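Chitinase (Chromobacterium violaceum, PDB 4TXG) is a family 18 glycoside hydrolase that probably binds and degrades chitin by cleaving its glycosidic bonds. Local coordinates at residues A[314-322]-A[371-380]; A[671-679]-A[756-764]. All coordinates share one frame; numbering follows the deposited sequence.

Contact 1 of 2, residues A[314-322]-A[371-380]; sequences EYPTSMNNA and PASGYLLRGM. With CS (cesium ion), chain D.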
ATOM      1  N   GLU A 314       3.867  -9.567   0.413  1.00  5.91           N
ATOM      2  CA  GLU A 314       4.652  -8.994   1.506  1.00  7.05           C
ATOM      3  C   GLU A 314       5.888  -9.850   1.810  1.00 10.91           C
ATOM      4  O   GLU A 314       5.800 -10.765   2.632  1.00  9.56           O
ATOM      5  CB  GLU A 314       3.781  -8.845   2.774  1.00  6.49           C
ATOM      6  CG  GLU A 314       2.479  -8.036   2.527  1.00  9.90           C
ATOM      7  CD  GLU A 314       1.661  -7.711   3.786  1.00 15.29           C
ATOM      8  OE1 GLU A 314       2.089  -8.013   4.919  1.00 14.86           O
ATOM      9  OE2 GLU A 314       0.563  -7.138   3.635  1.00 14.79           O
ATOM     10  N   TYR A 315       7.044  -9.570   1.191  1.00  9.42           N
ATOM     11  CA  TYR A 315       7.295  -8.436   0.284  1.00  7.93           C
ATOM     12  C   TYR A 315       8.321  -8.833  -0.759  1.00  7.83           C
ATOM     13  O   TYR A 315       9.221  -9.614  -0.453  1.00  9.18           O
ATOM     14  CB  TYR A 315       7.867  -7.224   1.028  1.00  8.08           C
ATOM     15  CG  TYR A 315       6.965  -6.672   2.081  1.00  8.36           C
ATOM     16  CD1 TYR A 315       5.975  -5.765   1.752  1.00  8.59           C
ATOM     17  CD2 TYR A 315       7.096  -7.072   3.404  1.00  9.55           C
ATOM     18  CE1 TYR A 315       5.142  -5.257   2.714  1.00 10.10           C
ATOM     19  CE2 TYR A 315       6.259  -6.580   4.370  1.00 13.10           C
ATOM     20  CZ  TYR A 315       5.285  -5.672   4.019  1.00 13.65           C
ATOM     21  OH  TYR A 315       4.452  -5.169   4.990  1.00 17.47           O
ATOM     22  N   PRO A 316       8.231  -8.252  -1.965  1.00  7.16           N
ATOM     23  CA  PRO A 316       9.236  -8.513  -2.999  1.00  6.83           C
ATOM     24  C   PRO A 316      10.452  -7.604  -2.830  1.00  9.73           C
ATOM     25  O   PRO A 316      10.780  -6.812  -3.719  1.00 10.15           O
ATOM     26  CB  PRO A 316       8.484  -8.197  -4.295  1.00  7.32           C
ATOM     27  CG  PRO A 316       7.573  -7.050  -3.892  1.00  6.32           C
ATOM     28  CD  PRO A 316       7.141  -7.386  -2.464  1.00  8.64           C
ATOM     29  N   THR A 317      11.113  -7.703  -1.683  1.00  6.27           N
ATOM     30  CA  THR A 317      12.235  -6.822  -1.421  1.00  6.17           C
ATOM     31  C   THR A 317      13.525  -7.612  -1.238  1.00  8.39           C
ATOM     32  O   THR A 317      13.510  -8.758  -0.777  1.00  7.82           O
ATOM     33  CB  THR A 317      11.977  -5.949  -0.176  1.00  8.53           C
ATOM     34  OG1 THR A 317      13.063  -5.036   0.017  1.00  7.56           O
ATOM     35  CG2 THR A 317      11.798  -6.802   1.077  1.00  9.34           C
ATOM     36  N   SER A 318      14.645  -6.990  -1.597  1.00  6.37           N
ATOM     37  CA  SER A 318      15.942  -7.634  -1.463  1.00  6.69           C
ATOM     38  C   SER A 318      16.587  -7.432  -0.076  1.00  6.76           C
ATOM     39  O   SER A 318      17.723  -7.857   0.126  1.00  8.36           O
ATOM     40  CB  SER A 318      16.896  -7.124  -2.547  1.00  6.98           C
ATOM     41  OG  SER A 318      17.234  -5.758  -2.327  1.00  7.99           O
ATOM     42  N   MET A 319      15.878  -6.804   0.863  1.00  8.44           N
ATOM     43  CA  MET A 319      16.363  -6.699   2.244  1.00  8.32           C
ATOM     44  C   MET A 319      16.315  -8.075   2.900  1.00 11.02           C
ATOM     45  O   MET A 319      15.286  -8.743   2.866  1.00 11.68           O
ATOM     46  CB  MET A 319      15.528  -5.718   3.080  1.00  8.22           C
ATOM     47  CG  MET A 319      15.314  -4.342   2.463  1.00  8.90           C
ATOM     48  SD  MET A 319      16.825  -3.386   2.187  1.00 17.49           S
ATOM     49  CE  MET A 319      17.345  -2.988   3.837  1.00 16.43           C
ATOM     50  N   ASN A 320      17.430  -8.493   3.482  1.00  7.64           N
ATOM     51  CA  ASN A 320      17.523  -9.786   4.141  1.00 11.84           C
ATOM     52  C   ASN A 320      16.617  -9.825   5.378  1.00 13.65           C
ATOM     53  O   ASN A 320      16.520  -8.833   6.098  1.00 14.20           O
ATOM     54  CB  ASN A 320      18.983 -10.062   4.508  1.00 12.83           C
ATOM     55  CG  ASN A 320      19.179 -11.410   5.154  1.00 18.03           C
ATOM     56  OD1 ASN A 320      19.079 -12.444   4.494  1.00 16.89           O
ATOM     57  ND2 ASN A 320      19.487 -11.407   6.448  1.00 20.70           N
ATOM     58  N   ASN A 321      15.938 -10.956   5.598  1.00  9.69           N
ATOM     59  CA  ASN A 321      15.034 -11.150   6.746  1.00  9.90           C
ATOM     60  C   ASN A 321      13.861 -10.172   6.804  1.00 11.23           C
ATOM     61  O   ASN A 321      13.313  -9.920   7.878  1.00 15.08           O
ATOM     62  CB  ASN A 321      15.804 -11.056   8.067  1.00 11.29           C
ATOM     63  CG  ASN A 321      16.697 -12.256   8.319  1.00 18.34           C
ATOM     64  OD1 ASN A 321      16.563 -13.294   7.678  1.00 15.55           O
ATOM     65  ND2 ASN A 321      17.604 -12.121   9.282  1.00 20.31           N
ATOM     66  N   ALA A 322      13.470  -9.617   5.664  1.00 13.46           N
ATOM     67  CA  ALA A 322      12.367  -8.663   5.655  1.00 15.23           C
ATOM     68  C   ALA A 322      11.020  -9.366   5.624  1.00 16.50           C
ATOM     69  O   ALA A 322      10.009  -8.802   6.044  1.00 17.36           O
ATOM     70  CB  ALA A 322      12.491  -7.719   4.471  1.00 19.63           C
ATOM     71  N   PRO A 371       4.257  -1.301   0.490  1.00  5.96           N
ATOM     72  CA  PRO A 371       4.764  -0.895   1.803  1.00  5.80           C
ATOM     73  C   PRO A 371       4.970   0.618   1.936  1.00  8.07           C
ATOM     74  O   PRO A 371       5.304   1.298   0.963  1.00  9.02           O
ATOM     75  CB  PRO A 371       6.102  -1.647   1.912  1.00  8.25           C
ATOM     76  CG  PRO A 371       6.520  -1.890   0.489  1.00  8.75           C
ATOM     77  CD  PRO A 371       5.230  -2.110  -0.268  1.00  7.60           C
ATOM     78  N   ALA A 372       4.750   1.138   3.139  1.00  6.93           N
ATOM     79  CA  ALA A 372       5.091   2.535   3.427  1.00  6.87           C
ATOM     80  C   ALA A 372       6.519   2.652   3.962  1.00  9.12           C
ATOM     81  O   ALA A 372       7.121   3.729   3.929  1.00 10.23           O
ATOM     82  CB  ALA A 372       4.102   3.138   4.440  1.00  6.38           C
ATOM     83  N   SER A 373       7.058   1.531   4.439  1.00  9.36           N
ATOM     84  CA  SER A 373       8.373   1.494   5.098  1.00 10.84           C
ATOM     85  C   SER A 373       9.559   1.845   4.197  1.00 10.99           C
ATOM     86  O   SER A 373       9.816   1.164   3.208  1.00  7.92           O
ATOM     87  CB  SER A 373       8.618   0.104   5.690  1.00 11.69           C
ATOM     88  OG  SER A 373       9.951  -0.016   6.129  1.00 13.20           O
ATOM     89  N   GLY A 374      10.300   2.884   4.568  1.00 10.73           N
ATOM     90  CA  GLY A 374      11.498   3.249   3.838  1.00 10.43           C
ATOM     91  C   GLY A 374      12.554   2.159   3.896  1.00 12.24           C
ATOM     92  O   GLY A 374      13.389   2.050   2.995  1.00 13.66           O
ATOM     93  N   TYR A 375      12.521   1.348   4.952  1.00  7.71           N
ATOM     94  CA  TYR A 375      13.436   0.217   5.053  1.00  7.38           C
ATOM     95  C   TYR A 375      13.133  -0.829   3.972  1.00  8.35           C
ATOM     96  O   TYR A 375      14.024  -1.223   3.215  1.00  7.84           O
ATOM     97  CB  TYR A 375      13.351  -0.409   6.448  1.00  9.59           C
ATOM     98  CG  TYR A 375      13.799  -1.859   6.522  1.00 14.36           C
ATOM     99  CD1 TYR A 375      15.147  -2.199   6.570  1.00 17.87           C
ATOM    100  CD2 TYR A 375      12.858  -2.891   6.558  1.00 17.52           C
ATOM    101  CE1 TYR A 375      15.548  -3.529   6.652  1.00 16.80           C
ATOM    102  CE2 TYR A 375      13.247  -4.218   6.630  1.00 20.30           C
ATOM    103  CZ  TYR A 375      14.594  -4.531   6.678  1.00 20.40           C
ATOM    104  OH  TYR A 375      14.978  -5.848   6.754  1.00 20.16           O
ATOM    105  N   LEU A 376      11.879  -1.266   3.893  1.00  8.17           N
ATOM    106  CA  LEU A 376      11.495  -2.240   2.864  1.00  6.04           C
ATOM    107  C   LEU A 376      11.781  -1.716   1.462  1.00  9.00           C
ATOM    108  O   LEU A 376      12.272  -2.447   0.605  1.00  8.17           O
ATOM    109  CB  LEU A 376      10.012  -2.602   2.982  1.00  8.91           C
ATOM    110  CG  LEU A 376       9.587  -3.330   4.258  1.00  7.08           C
ATOM    111  CD1 LEU A 376       8.076  -3.554   4.303  1.00  7.97           C
ATOM    112  CD2 LEU A 376      10.324  -4.658   4.374  1.00  9.86           C
ATOM    113  N   LEU A 377      11.475  -0.444   1.231  1.00  6.88           N
ATOM    114  CA  LEU A 377      11.611   0.129  -0.103  1.00  5.90           C
ATOM    115  C   LEU A 377      13.065   0.271  -0.530  1.00  8.00           C
ATOM    116  O   LEU A 377      13.358   0.375  -1.728  1.00  7.45           O
ATOM    117  CB  LEU A 377      10.905   1.487  -0.156  1.00  8.29           C
ATOM    118  CG  LEU A 377       9.373   1.414  -0.124  1.00  5.57           C
ATOM    119  CD1 LEU A 377       8.789   2.802   0.124  1.00  9.20           C
ATOM    120  CD2 LEU A 377       8.779   0.807  -1.404  1.00  6.50           C
ATOM    121  N   ARG A 378      13.986   0.255   0.435  1.00  6.70           N
ATOM    122  CA  ARG A 378      15.402   0.357   0.079  1.00  6.65           C
ATOM    123  C   ARG A 378      15.830  -0.866  -0.743  1.00  8.68           C
ATOM    124  O   ARG A 378      16.801  -0.814  -1.492  1.00  9.37           O
ATOM    125  CB  ARG A 378      16.272   0.497   1.330  1.00  9.06           C
ATOM    126  CG  ARG A 378      17.751   0.714   1.034  1.00 11.71           C
ATOM    127  CD  ARG A 378      18.509   1.064   2.305  1.00 10.80           C
ATOM    128  NE  ARG A 378      18.058   2.326   2.887  1.00 11.07           N
ATOM    129  CZ  ARG A 378      18.653   3.501   2.692  1.00 10.49           C
ATOM    130  NH1 ARG A 378      19.724   3.586   1.921  1.00  7.81           N
ATOM    131  NH2 ARG A 378      18.176   4.595   3.281  1.00 10.99           N
ATOM    132  N   GLY A 379      15.084  -1.959  -0.613  1.00  6.71           N
ATOM    133  CA  GLY A 379      15.376  -3.165  -1.367  1.00  6.89           C
ATOM    134  C   GLY A 379      14.452  -3.376  -2.556  1.00  7.34           C
ATOM    135  O   GLY A 379      14.378  -4.475  -3.088  1.00  7.61           O
ATOM    136  N   MET A 380      13.751  -2.330  -2.978  1.00  6.52           N
ATOM    137  CA  MET A 380      12.807  -2.474  -4.087  1.00  6.40           C
ATOM    138  C   MET A 380      13.131  -1.557  -5.273  1.00  6.49           C
ATOM    139  O   MET A 380      12.228  -1.136  -6.010  1.00  7.73           O
ATOM    140  CB  MET A 380      11.381  -2.247  -3.560  1.00  8.93           C
ATOM    141  CG  MET A 380      10.989  -3.345  -2.553  1.00  8.01           C
ATOM    142  SD  MET A 380       9.480  -3.091  -1.604  1.00  8.47           S
ATOM    143  CE  MET A 380       8.280  -3.106  -2.924  1.00  9.39           C
TER
HETATM  144 CS    CS D 803       0.469  -5.523   6.224  1.00 55.60          CS
HETATM  145  O   HOH W   1       3.291  -6.376   7.202  1.00 29.07           O
HETATM  146  O   HOH W   2      17.568  -6.446   6.548  1.00 15.92           O
HETATM  147  O   HOH W   3      14.925  -7.557   9.076  1.00 27.81           O
HETATM  148  O   HOH W   4      -0.590  -7.506   8.778  1.00 33.82           O
HETATM  149  O   HOH W   5      -2.858  -4.789   5.761  1.00 27.16           O
HETATM  150  O   HOH W   6      -2.136  -6.642   4.526  1.00 18.72           O
HETATM  151  O   HOH W   7       0.878  -4.110   8.488  1.00 42.96           O

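Contact 2 of 2, residues A[671-679]-A[756-764]; sequences QNYPINPKL and DVVYYLPIS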
ATOM      1  N   GLN A 671      23.074  -3.647   1.410  1.00 10.75           N
ATOM      2  CA  GLN A 671      24.311  -3.024   0.939  1.00 11.07           C
ATOM      3  C   GLN A 671      24.026  -1.682   0.269  1.00 14.54           C
ATOM      4  O   GLN A 671      24.950  -0.989  -0.165  1.00 15.85           O
ATOM      5  CB  GLN A 671      25.047  -3.938  -0.050  1.00 18.14           C
ATOM      6  CG  GLN A 671      25.160  -5.394   0.378  1.00 27.41           C
ATOM      7  CD  GLN A 671      25.832  -5.555   1.715  1.00 37.85           C
ATOM      8  OE1 GLN A 671      26.817  -4.877   2.014  1.00 41.23           O
ATOM      9  NE2 GLN A 671      25.301  -6.458   2.539  1.00 40.03           N
ATOM     10  N   ASN A 672      22.745  -1.335   0.180  1.00  9.94           N
ATOM     11  CA  ASN A 672      22.291  -0.158  -0.550  1.00  9.45           C
ATOM     12  C   ASN A 672      22.300   1.098   0.327  1.00  9.38           C
ATOM     13  O   ASN A 672      21.313   1.831   0.384  1.00  9.36           O
ATOM     14  CB  ASN A 672      20.879  -0.426  -1.109  1.00 12.83           C
ATOM     15  CG  ASN A 672      20.496   0.485  -2.267  1.00 16.31           C
ATOM     16  OD1 ASN A 672      21.348   1.033  -2.963  1.00 17.16           O
ATOM     17  ND2 ASN A 672      19.189   0.637  -2.485  1.00 15.81           N
ATOM     18  N   TYR A 673      23.416   1.324   1.021  1.00 12.44           N
ATOM     19  CA  TYR A 673      23.643   2.553   1.789  1.00 11.00           C
ATOM     20  C   TYR A 673      24.978   3.164   1.374  1.00 16.94           C
ATOM     21  O   TYR A 673      26.023   2.544   1.561  1.00 20.40           O
ATOM     22  CB  TYR A 673      23.680   2.295   3.301  1.00 13.98           C
ATOM     23  CG  TYR A 673      22.487   1.588   3.894  1.00 11.68           C
ATOM     24  CD1 TYR A 673      22.354   0.204   3.797  1.00 15.18           C
ATOM     25  CD2 TYR A 673      21.522   2.288   4.592  1.00  9.70           C
ATOM     26  CE1 TYR A 673      21.273  -0.447   4.362  1.00 12.59           C
ATOM     27  CE2 TYR A 673      20.438   1.650   5.153  1.00  9.47           C
ATOM     28  CZ  TYR A 673      20.320   0.277   5.037  1.00 14.71           C
ATOM     29  OH  TYR A 673      19.240  -0.355   5.598  1.00 14.45           O
ATOM     30  N   PRO A 674      24.961   4.358   0.767  1.00 10.22           N
ATOM     31  CA  PRO A 674      23.801   5.095   0.273  1.00 10.00           C
ATOM     32  C   PRO A 674      23.260   4.398  -0.962  1.00  9.24           C
ATOM     33  O   PRO A 674      23.799   3.369  -1.378  1.00 10.61           O
ATOM     34  CB  PRO A 674      24.383   6.469  -0.066  1.00  9.74           C
ATOM     35  CG  PRO A 674      25.784   6.171  -0.461  1.00 14.07           C
ATOM     36  CD  PRO A 674      26.219   5.072   0.478  1.00 16.27           C
ATOM     37  N   ILE A 675      22.203   4.942  -1.540  1.00 10.24           N
ATOM     38  CA  ILE A 675      21.590   4.324  -2.702  1.00  8.43           C
ATOM     39  C   ILE A 675      22.318   4.802  -3.952  1.00  8.92           C
ATOM     40  O   ILE A 675      22.221   5.975  -4.319  1.00 10.13           O
ATOM     41  CB  ILE A 675      20.086   4.657  -2.757  1.00  7.91           C
ATOM     42  CG1 ILE A 675      19.436   4.241  -1.437  1.00  7.87           C
ATOM     43  CG2 ILE A 675      19.412   3.928  -3.922  1.00  7.67           C
ATOM     44  CD1 ILE A 675      17.922   4.518  -1.335  1.00  8.58           C
ATOM     45  N   ASN A 676      23.069   3.913  -4.602  1.00 10.77           N
ATOM     46  CA  ASN A 676      23.874   4.360  -5.736  1.00 12.82           C
ATOM     47  C   ASN A 676      23.746   3.475  -6.980  1.00 10.77           C
ATOM     48  O   ASN A 676      24.679   2.761  -7.373  1.00 13.08           O
ATOM     49  CB  ASN A 676      25.344   4.507  -5.323  1.00 21.20           C
ATOM     50  CG  ASN A 676      25.997   3.197  -5.007  1.00 24.36           C
ATOM     51  OD1 ASN A 676      25.345   2.260  -4.548  1.00 23.99           O
ATOM     52  ND2 ASN A 676      27.300   3.105  -5.285  1.00 21.43           N
ATOM     53  N   PRO A 677      22.576   3.540  -7.620  1.00  9.17           N
ATOM     54  CA  PRO A 677      22.361   2.834  -8.881  1.00  9.63           C
ATOM     55  C   PRO A 677      23.059   3.533 -10.033  1.00 11.74           C
ATOM     56  O   PRO A 677      23.559   4.647  -9.891  1.00 11.73           O
ATOM     57  CB  PRO A 677      20.850   2.904  -9.059  1.00  8.08           C
ATOM     58  CG  PRO A 677      20.491   4.235  -8.423  1.00 10.55           C
ATOM     59  CD  PRO A 677      21.372   4.286  -7.195  1.00  9.32           C
ATOM     60  N   LYS A 678      23.077   2.871 -11.177  1.00 11.65           N
ATOM     61  CA  LYS A 678      23.601   3.461 -12.397  1.00 12.81           C
ATOM     62  C   LYS A 678      22.451   4.014 -13.232  1.00 13.39           C
ATOM     63  O   LYS A 678      21.448   3.330 -13.436  1.00 12.93           O
ATOM     64  CB  LYS A 678      24.382   2.406 -13.181  1.00 19.00           C
ATOM     65  CG  LYS A 678      25.196   2.933 -14.339  1.00 31.14           C
ATOM     66  CD  LYS A 678      26.036   1.814 -14.938  1.00 41.08           C
ATOM     67  CE  LYS A 678      26.982   1.220 -13.904  1.00 47.33           C
ATOM     68  NZ  LYS A 678      27.546  -0.079 -14.364  1.00 54.52           N
ATOM     69  N   LEU A 679      22.586   5.253 -13.700  1.00 12.67           N
ATOM     70  CA  LEU A 679      21.622   5.826 -14.641  1.00 11.08           C
ATOM     71  C   LEU A 679      22.073   5.562 -16.076  1.00 13.29           C
ATOM     72  O   LEU A 679      23.182   5.933 -16.464  1.00 14.70           O
ATOM     73  CB  LEU A 679      21.457   7.329 -14.401  1.00 12.93           C
ATOM     74  CG  LEU A 679      20.603   8.120 -15.403  1.00 15.14           C
ATOM     75  CD1 LEU A 679      19.152   7.653 -15.396  1.00 15.18           C
ATOM     76  CD2 LEU A 679      20.699   9.624 -15.131  1.00 16.16           C
ATOM     77  N   ASP A 756      26.952   6.940 -12.555  1.00 15.23           N
ATOM     78  CA  ASP A 756      26.563   6.501 -11.229  1.00 14.74           C
ATOM     79  C   ASP A 756      25.976   7.676 -10.470  1.00 15.71           C
ATOM     80  O   ASP A 756      26.566   8.748 -10.432  1.00 16.00           O
ATOM     81  CB  ASP A 756      27.758   5.920 -10.485  1.00 20.64           C
ATOM     82  CG  ASP A 756      28.350   4.718 -11.197  1.00 29.03           C
ATOM     83  OD1 ASP A 756      27.591   3.769 -11.487  1.00 27.34           O
ATOM     84  OD2 ASP A 756      29.569   4.733 -11.472  1.00 35.49           O
ATOM     85  N   VAL A 757      24.801   7.483  -9.886  1.00 13.25           N
ATOM     86  CA  VAL A 757      24.183   8.552  -9.107  1.00 13.32           C
ATOM     87  C   VAL A 757      24.148   8.122  -7.660  1.00 14.46           C
ATOM     88  O   VAL A 757      24.326   6.946  -7.363  1.00 14.75           O
ATOM     89  CB  VAL A 757      22.772   8.885  -9.601  1.00 13.00           C
ATOM     90  CG1 VAL A 757      22.820   9.244 -11.084  1.00 14.62           C
ATOM     91  CG2 VAL A 757      21.822   7.721  -9.374  1.00 14.77           C
ATOM     92  N   VAL A 758      23.957   9.069  -6.749  1.00 11.99           N
ATOM     93  CA  VAL A 758      23.854   8.727  -5.332  1.00 10.17           C
ATOM     94  C   VAL A 758      22.762   9.561  -4.697  1.00  9.70           C
ATOM     95  O   VAL A 758      22.707  10.777  -4.902  1.00 11.79           O
ATOM     96  CB  VAL A 758      25.170   8.968  -4.561  1.00 16.65           C
ATOM     97  CG1 VAL A 758      24.990   8.663  -3.082  1.00 15.21           C
ATOM     98  CG2 VAL A 758      26.251   8.107  -5.098  1.00 25.88           C
ATOM     99  N   TYR A 759      21.877   8.907  -3.954  1.00  8.31           N
ATOM    100  CA  TYR A 759      20.893   9.613  -3.136  1.00  8.20           C
ATOM    101  C   TYR A 759      20.661   8.807  -1.851  1.00  8.34           C
ATOM    102  O   TYR A 759      21.158   7.685  -1.727  1.00 10.93           O
ATOM    103  CB  TYR A 759      19.589   9.850  -3.903  1.00  7.66           C
ATOM    104  CG  TYR A 759      19.001   8.623  -4.568  1.00  7.40           C
ATOM    105  CD1 TYR A 759      19.414   8.219  -5.835  1.00  8.28           C
ATOM    106  CD2 TYR A 759      18.007   7.889  -3.941  1.00  8.23           C
ATOM    107  CE1 TYR A 759      18.870   7.092  -6.448  1.00  8.26           C
ATOM    108  CE2 TYR A 759      17.461   6.768  -4.542  1.00  7.02           C
ATOM    109  CZ  TYR A 759      17.898   6.374  -5.795  1.00  7.23           C
ATOM    110  OH  TYR A 759      17.342   5.263  -6.388  1.00  8.26           O
ATOM    111  N   TYR A 760      19.926   9.370  -0.894  1.00  8.06           N
ATOM    112  CA  TYR A 760      20.020   8.865   0.476  1.00  8.27           C
ATOM    113  C   TYR A 760      18.776   8.227   1.075  1.00  8.28           C
ATOM    114  O   TYR A 760      18.879   7.538   2.091  1.00  9.37           O
ATOM    115  CB  TYR A 760      20.506   9.991   1.389  1.00  8.64           C
ATOM    116  CG  TYR A 760      21.953  10.265   1.109  1.00  9.11           C
ATOM    117  CD1 TYR A 760      22.938   9.437   1.634  1.00 13.00           C
ATOM    118  CD2 TYR A 760      22.337  11.295   0.261  1.00 13.01           C
ATOM    119  CE1 TYR A 760      24.266   9.650   1.360  1.00 20.60           C
ATOM    120  CE2 TYR A 760      23.679  11.513  -0.023  1.00 16.48           C
ATOM    121  CZ  TYR A 760      24.632  10.686   0.534  1.00 20.62           C
ATOM    122  OH  TYR A 760      25.968  10.889   0.276  1.00 24.31           O
ATOM    123  N   LEU A 761      17.617   8.433   0.458  1.00  7.57           N
ATOM    124  CA  LEU A 761      16.417   7.684   0.824  1.00  7.31           C
ATOM    125  C   LEU A 761      15.750   7.172  -0.448  1.00  6.99           C
ATOM    126  O   LEU A 761      15.968   7.729  -1.531  1.00  6.95           O
ATOM    127  CB  LEU A 761      15.446   8.541   1.645  1.00  7.26           C
ATOM    128  CG  LEU A 761      15.833   8.764   3.117  1.00  8.02           C
ATOM    129  CD1 LEU A 761      14.971   9.858   3.753  1.00  7.76           C
ATOM    130  CD2 LEU A 761      15.722   7.471   3.908  1.00 10.05           C
ATOM    131  N   PRO A 762      14.932   6.112  -0.331  1.00  6.84           N
ATOM    132  CA  PRO A 762      14.363   5.515  -1.545  1.00  7.97           C
ATOM    133  C   PRO A 762      13.498   6.458  -2.378  1.00  8.65           C
ATOM    134  O   PRO A 762      12.857   7.373  -1.845  1.00  6.39           O
ATOM    135  CB  PRO A 762      13.521   4.361  -0.992  1.00  8.91           C
ATOM    136  CG  PRO A 762      14.273   3.945   0.260  1.00  6.84           C
ATOM    137  CD  PRO A 762      14.691   5.274   0.859  1.00  6.94           C
ATOM    138  N   ILE A 763      13.507   6.218  -3.691  1.00  6.35           N
ATOM    139  CA  ILE A 763      12.627   6.899  -4.636  1.00  7.62           C
ATOM    140  C   ILE A 763      12.001   5.885  -5.583  1.00  7.49           C
ATOM    141  O   ILE A 763      12.536   4.784  -5.778  1.00  7.14           O
ATOM    142  CB  ILE A 763      13.381   7.957  -5.493  1.00  6.30           C
ATOM    143  CG1 ILE A 763      14.351   7.257  -6.445  1.00  8.37           C
ATOM    144  CG2 ILE A 763      14.105   8.985  -4.598  1.00  6.45           C
ATOM    145  CD1 ILE A 763      15.094   8.195  -7.390  1.00  8.97           C
ATOM    146  N   SER A 764      10.856   6.249  -6.152  1.00  6.07           N
ATOM    147  CA  SER A 764      10.315   5.546  -7.308  1.00  8.24           C
ATOM    148  C   SER A 764      10.485   6.466  -8.514  1.00  7.03           C
ATOM    149  O   SER A 764      10.909   7.624  -8.372  1.00  8.42           O
ATOM    150  CB  SER A 764       8.844   5.153  -7.111  1.00  7.20           C
ATOM    151  OG  SER A 764       8.006   6.290  -6.964  1.00  6.77           O
TER
HETATM  152  O   HOH W   8      26.526   2.388  -9.448  1.00 23.50           O

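Contact 1 of 2, residues A[314-322]-A[371-380]
Y315 directly follows the glutamate that closes the DxxDxDxE signature of family 18 chitinases, and its ring rests on L376, in the short, weakly bonded helix that follows the neighbouring parallel strand of the TIM barrel. The contact thus joins the C-terminal ends of strands 308-312 and 365-371, where this family has its active site. The peptide between E314 and Y315 is cis, and E314 CB lies over one ring face, while L376 CD1 covers the opposite one, 3.5 Å from the centroid and 12° off the normal. The phenol ring is sandwiched between two aliphatic carbons, its OH bound to a water that coordinates the cesium ion held by both carboxylate oxygens of E314 and by M395. In characterised family 18 chitinases the equivalent glutamate is the proton donor, a role E314 probably shares.

Further along, polar groups pin the chain. T317, with OG1 trans to its backbone N (chi1 -177°), donates from OG1 to a lone pair of L376 O at 2.8 Å; that carbonyl also accepts from G379 N. S318 N donates to G379 O at 2.9 Å. Glycine fits at 379 because a CB there would collide with T317 OG1. M319, bent at chi2 and chi3, folds over Y375: M319 CE lies 3.4 Å from Y375 CE1, and its sulfur makes an oblique Met-aromatic contact. Being unbranched and flexible, methionine can bring both CG and CE to the ring. Beside it, a water in the ring plane accepts from Y375 OH at 2.7 Å and donates to N320 O.

Contact 2 of 2, residues A[671-679]-A[756-764]
I675 and Y759 form the apolar centre where the loop entering strand 678-683 meets the loop leaving strand 752-758. The isoleucine lies over one face of the Y759 ring, with I675 CG2 3.4 Å from Y759 CZ, and I763 CD1 packs on the opposite face. Chi1 of 51° puts Y759 CG between its backbone N and carbonyl carbon, and the ring lies against I675. The other branch of I675 ends at CD1, 4.0 Å from P762 CD, so a branched residue fills both sites. Compact prolines flank this centre: P677 meets Y759 and V757, while P674, after a cis peptide, sets CB 3.5 Å from Y760 CE1.

I675 and Y759 form an isolated antiparallel bridge, a hydrogen-bonded pair just beyond the regular sheet: I675 N to Y759 O at 2.9 Å and Y759 N to I675 O at 3.0 Å. V757 N then reaches P677 O at 3.1 Å. At the outer edge K678 and D756 point the same way as a non-hydrogen-bonded pair, and one water donates to both D756 OD1 and N676 O. With K678 NZ 4.8 Å from D756 OD1, the opposite charges probably attract only loosely, so apolar packing and backbone bonds carry the contact.

How the contacts relate
From the N terminus the chain first meets contact 1, which closes a loop of 48 residues, mostly helical, that holds helix 338-360 and most of strand 365-371, and so ties the loops that follow strands 308-312 and 365-371. Contact 2 opens only after that loop is complete. It closes 76 residues with no helix, bringing together strands 678-683 and 752-758 of a four-stranded antiparallel sheet in the Chitinase C region. The two are in series, neither nested nor crossed, yet they touch. R378 of contact 1 probably donates from NH1 to N672 O and from NH2 to Y760 O, bridging both segments of contact 2 and fastening the barrel to the C-terminal region.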